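Side-chain contacts in MlnE (Bacillus amyloliquefaciens subsp. plantarum, PDB 5D2E), which binds NADP(H) through its N-terminal B-type ketoreductase region, probably to reduce beta-keto intermediates on the macrolactin polyketide assembly line: residues T221-H224 / I225-V228; K345-K348 / Q349-E353. All coordinates share one frame; numbering follows the deposited sequence.

Contact 1. Residues T221-H224 / I225-V228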
loop_
_atom_site.group_PDB
_atom_site.type_symbol
_atom_site.label_atom_id
_atom_site.label_comp_id
_atom_site.label_asym_id
_atom_site.label_seq_id
_atom_site.Cartn_x
_atom_site.Cartn_y
_atom_site.Cartn_z
ATOM N N THR A 221 -19.277 15.634 -11.379
ATOM C CA THR A 221 -20.505 15.224 -12.034
ATOM C C THR A 221 -20.207 14.030 -12.910
ATOM O O THR A 221 -19.047 13.749 -13.212
ATOM C CB THR A 221 -21.016 16.369 -12.933
ATOM O OG1 THR A 221 -20.050 16.657 -13.961
ATOM C CG2 THR A 221 -21.201 17.647 -12.061
ATOM N N LYS A 222 -21.280 13.400 -13.391
ATOM C CA LYS A 222 -21.152 12.261 -14.322
ATOM C C LYS A 222 -20.431 12.663 -15.543
ATOM O O LYS A 222 -19.544 11.941 -16.011
ATOM C CB LYS A 222 -22.501 11.637 -14.646
ATOM C CG LYS A 222 -23.127 10.959 -13.433
ATOM C CD LYS A 222 -24.594 10.746 -13.719
ATOM C CE LYS A 222 -25.297 9.989 -12.601
ATOM N NZ LYS A 222 -26.550 9.373 -13.151
ATOM N N GLN A 223 -20.739 13.844 -16.065
ATOM C CA GLN A 223 -20.018 14.304 -17.209
ATOM C C GLN A 223 -18.547 14.532 -16.949
ATOM O O GLN A 223 -17.747 14.273 -17.845
ATOM C CB GLN A 223 -20.655 15.576 -17.810
ATOM C CG GLN A 223 -19.988 16.058 -19.071
ATOM C CD GLN A 223 -20.129 15.066 -20.245
ATOM O OE1 GLN A 223 -21.214 14.456 -20.467
ATOM N NE2 GLN A 223 -19.022 14.871 -21.000
ATOM N N HIS A 224 -18.170 15.104 -15.803
ATOM C CA HIS A 224 -16.728 15.300 -15.520
ATOM C C HIS A 224 -16.003 13.932 -15.460
ATOM O O HIS A 224 -14.872 13.790 -15.893
ATOM C CB HIS A 224 -16.490 16.023 -14.183
ATOM C CG HIS A 224 -16.674 17.515 -14.215
ATOM N ND1 HIS A 224 -17.534 18.175 -13.351
ATOM C CD2 HIS A 224 -16.070 18.481 -14.948
ATOM C CE1 HIS A 224 -17.489 19.475 -13.591
ATOM N NE2 HIS A 224 -16.599 19.692 -14.542
ATOM N N ILE A 225 -16.684 12.915 -14.971
ATOM C CA ILE A 225 -16.104 11.575 -14.956
ATOM C C ILE A 225 -15.847 11.087 -16.395
ATOM O O ILE A 225 -14.757 10.609 -16.738
ATOM C CB ILE A 225 -16.955 10.602 -14.184
ATOM C CG1 ILE A 225 -17.068 11.046 -12.735
ATOM C CG2 ILE A 225 -16.284 9.219 -14.257
ATOM C CD1 ILE A 225 -17.950 10.204 -11.848
ATOM N N ALA A 226 -16.848 11.245 -17.261
ATOM C CA ALA A 226 -16.692 10.864 -18.618
ATOM C C ALA A 226 -15.572 11.568 -19.201
ATOM O O ALA A 226 -14.817 10.992 -20.045
ATOM C CB ALA A 226 -17.943 11.131 -19.408
ATOM N N ASP A 227 -15.445 12.867 -18.872
ATOM C CA ASP A 227 -14.325 13.597 -19.438
ATOM C C ASP A 227 -12.960 13.117 -18.978
ATOM O O ASP A 227 -11.997 13.168 -19.715
ATOM C CB ASP A 227 -14.498 15.103 -19.194
ATOM C CG ASP A 227 -15.678 15.698 -20.047
ATOM O OD1 ASP A 227 -15.929 15.247 -21.198
ATOM O OD2 ASP A 227 -16.363 16.539 -19.485
ATOM N N VAL A 228 -12.875 12.706 -17.733
ATOM C CA VAL A 228 -11.612 12.098 -17.223
ATOM C C VAL A 228 -11.288 10.807 -17.934
ATOM O O VAL A 228 -10.152 10.590 -18.353
ATOM C CB VAL A 228 -11.678 11.859 -15.713
ATOM C CG1 VAL A 228 -10.516 10.980 -15.259
ATOM C CG2 VAL A 228 -11.652 13.179 -15.004
#

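Contact 2. Residues K345-K348 / Q349-E353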
loop_
_atom_site.group_PDB
_atom_site.type_symbol
_atom_site.label_atom_id
_atom_site.label_comp_id
_atom_site.label_asym_id
_atom_site.label_seq_id
_atom_site.Cartn_x
_atom_site.Cartn_y
_atom_site.Cartn_z
ATOM N N LYS A 345 -5.336 -3.267 25.764
ATOM C CA LYS A 345 -5.851 -3.307 27.151
ATOM C C LYS A 345 -4.888 -3.935 28.152
ATOM O O LYS A 345 -4.693 -3.406 29.255
ATOM C CB LYS A 345 -7.187 -4.017 27.187
ATOM C CG LYS A 345 -8.275 -3.085 26.735
ATOM C CD LYS A 345 -9.572 -3.794 26.419
ATOM C CE LYS A 345 -10.577 -2.700 26.110
ATOM N NZ LYS A 345 -11.748 -3.222 25.381
ATOM N N TYR A 346 -4.251 -5.020 27.752
ATOM C CA TYR A 346 -3.318 -5.713 28.611
ATOM C C TYR A 346 -2.082 -4.899 28.830
ATOM O O TYR A 346 -1.517 -4.900 29.952
ATOM C CB TYR A 346 -3.004 -7.072 28.048
ATOM C CG TYR A 346 -1.862 -7.791 28.724
ATOM C CD1 TYR A 346 -2.071 -8.521 29.884
ATOM C CD2 TYR A 346 -0.562 -7.720 28.214
ATOM C CE1 TYR A 346 -1.016 -9.181 30.507
ATOM C CE2 TYR A 346 0.499 -8.377 28.831
ATOM C CZ TYR A 346 0.251 -9.106 29.984
ATOM O OH TYR A 346 1.270 -9.761 30.629
ATOM N N ILE A 347 -1.639 -4.191 27.787
ATOM C CA ILE A 347 -0.470 -3.357 27.914
ATOM C C ILE A 347 -0.815 -2.197 28.875
ATOM O O ILE A 347 0.011 -1.828 29.741
ATOM C CB ILE A 347 -0.011 -2.798 26.567
ATOM C CG1 ILE A 347 0.577 -3.887 25.715
ATOM C CG2 ILE A 347 1.004 -1.707 26.765
ATOM C CD1 ILE A 347 0.907 -3.431 24.316
ATOM N N LYS A 348 -2.017 -1.642 28.734
ATOM C CA LYS A 348 -2.424 -0.508 29.603
ATOM C C LYS A 348 -2.492 -0.922 31.074
ATOM O O LYS A 348 -1.915 -0.258 31.936
ATOM C CB LYS A 348 -3.780 0.100 29.197
ATOM C CG LYS A 348 -3.909 1.557 29.682
ATOM C CD LYS A 348 -5.297 2.208 29.574
ATOM C CE LYS A 348 -6.047 1.885 28.288
ATOM N NZ LYS A 348 -7.042 0.772 28.442
ATOM N N GLN A 349 -3.206 -2.008 31.328
ATOM C CA GLN A 349 -3.303 -2.615 32.658
ATOM C C GLN A 349 -1.956 -3.040 33.214
ATOM O O GLN A 349 -1.697 -2.857 34.376
ATOM C CB GLN A 349 -4.258 -3.814 32.620
ATOM C CG GLN A 349 -4.116 -4.801 33.770
ATOM C CD GLN A 349 -5.454 -5.276 34.310
ATOM O OE1 GLN A 349 -5.775 -6.463 34.254
ATOM N NE2 GLN A 349 -6.248 -4.336 34.839
ATOM N N THR A 350 -1.081 -3.577 32.395
ATOM C CA THR A 350 0.238 -4.026 32.860
ATOM C C THR A 350 1.260 -2.895 33.066
ATOM O O THR A 350 2.049 -2.935 34.017
ATOM C CB THR A 350 0.762 -5.096 31.913
ATOM O OG1 THR A 350 -0.218 -6.166 31.882
ATOM C CG2 THR A 350 2.108 -5.604 32.321
ATOM N N PHE A 351 1.287 -1.891 32.191
ATOM C CA PHE A 351 2.331 -0.892 32.275
ATOM C C PHE A 351 1.762 0.499 32.453
ATOM O O PHE A 351 2.546 1.434 32.533
ATOM C CB PHE A 351 3.257 -0.905 31.037
ATOM C CG PHE A 351 4.043 -2.164 30.875
ATOM C CD1 PHE A 351 5.118 -2.448 31.701
ATOM C CD2 PHE A 351 3.752 -3.056 29.861
ATOM C CE1 PHE A 351 5.851 -3.614 31.537
ATOM C CE2 PHE A 351 4.501 -4.211 29.675
ATOM C CZ PHE A 351 5.547 -4.501 30.522
ATOM N N GLY A 352 0.429 0.633 32.516
ATOM C CA GLY A 352 -0.211 1.947 32.717
ATOM C C GLY A 352 -0.532 2.675 31.421
ATOM O O GLY A 352 -1.551 3.354 31.328
ATOM N N GLU A 353 0.347 2.562 30.425
ATOM C CA GLU A 353 0.105 3.215 29.115
ATOM C C GLU A 353 1.016 2.692 28.005
ATOM O O GLU A 353 1.962 1.938 28.260
ATOM C CB GLU A 353 0.327 4.733 29.216
ATOM C CG GLU A 353 1.765 5.127 29.495
ATOM C CD GLU A 353 1.857 6.616 29.734
ATOM O OE1 GLU A 353 0.842 7.197 30.214
ATOM O OE2 GLU A 353 2.930 7.195 29.443
#

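Contact 1. Residues T221-H224 / I225-V228
Gln223 and Asp227 join their side chains one helical turn apart, in the N-capped first turns of helix 222-233. The N-cap is Thr221: its OG1 accepts from His224 N at 3.1 Å, with an N-H...O angle of 160°, so the hydroxyl takes an amide that no earlier helical carbonyl serves. Thr221 also starts the helical bonding, its O accepting from Ile225 N at 3.1 Å. Gln223 puts CG anti to the backbone N (chi1 -176°) and then bends at chi2, which brings its amide forward, toward Asp227, one turn on. Gln223 NE2 donates to Asp227 OD1 at 3.1 Å, approaching from above the carboxylate plane, while OD1 lies close to the Gln223 amide plane; the two planes stand 55° apart. Gln76, on helix 70-76, ties into this pair: its OE1 accepts from Gln223 NE2, and its NE2 gives a weak bond to Asp227 OD1. On the buried side Ile225 and Val228 pack on Leu212 of strand 205-214, joining the helix to the parallel strands of this probably Rossmann-type region. Ile225 CG1 lies 3.4 Å from Thr221 O, alongside the carbonyl that Ile225 N engages.

Contact 2. Residues K345-K348 / Q349-E353
From Lys345 to Phe351 the backbone finishes helix 337-351 with i to i+4 bonds, among them Gln349 N to Lys345 O at 2.9 Å, with a nearly linear N-H...O angle of 174°, before Gly352 leaves helical angles with a positive phi of 90°. The side chains of Tyr346 and Thr350 meet across one turn. Thr350 OG1 stands 3.4 Å above the plane of the Tyr346 ring and over its centre, while the same hydroxyl donates to Tyr346 O at 2.6 Å. Chi1 of -57° sets OG1 beside its own backbone N, aiming it back along the helix at that carbonyl. Thr350 N also donates to Tyr346 O, at 2.8 Å, and the two donors arrive from opposite faces of the carbonyl plane. The other branch, CG2, lies 3.8 Å above the plane of the Phe351 ring, over its centre, so Thr350 serves two aromatic faces. Ile347 CG2 approaches Phe351 CD2 at 4.4 Å, and both residues pack on Ile302 and Val275 of the parallel strands of the NADP-binding KR domain. With its proton given to Tyr346 O, the Thr350 hydroxyl probably turns lone-pair density, rather than its hydrogen, toward the tyrosine ring.

Both contacts are local, and each spans one end of a single helix: contact 1 the start of helix 222-233, contact 2 the finish of helix 337-351. Their centres are 51 Å apart, on opposite sides of the chain's centre and in different Rossmann-type regions of the chain. Contact 1 is partly buried, with three of its eight residues enclosed, and its side-chain link is polar, an amide with a carboxylate. Contact 2 is more superficial, with one of nine buried, and relies on aromatic faces and a hydroxyl. In each, apolar residues face neighbouring strands. Contact 2 belongs to the NADP-binding part, the side chain of Ile347 lying about 12 Å from the bound NADP, whereas contact 1 lies away from that site.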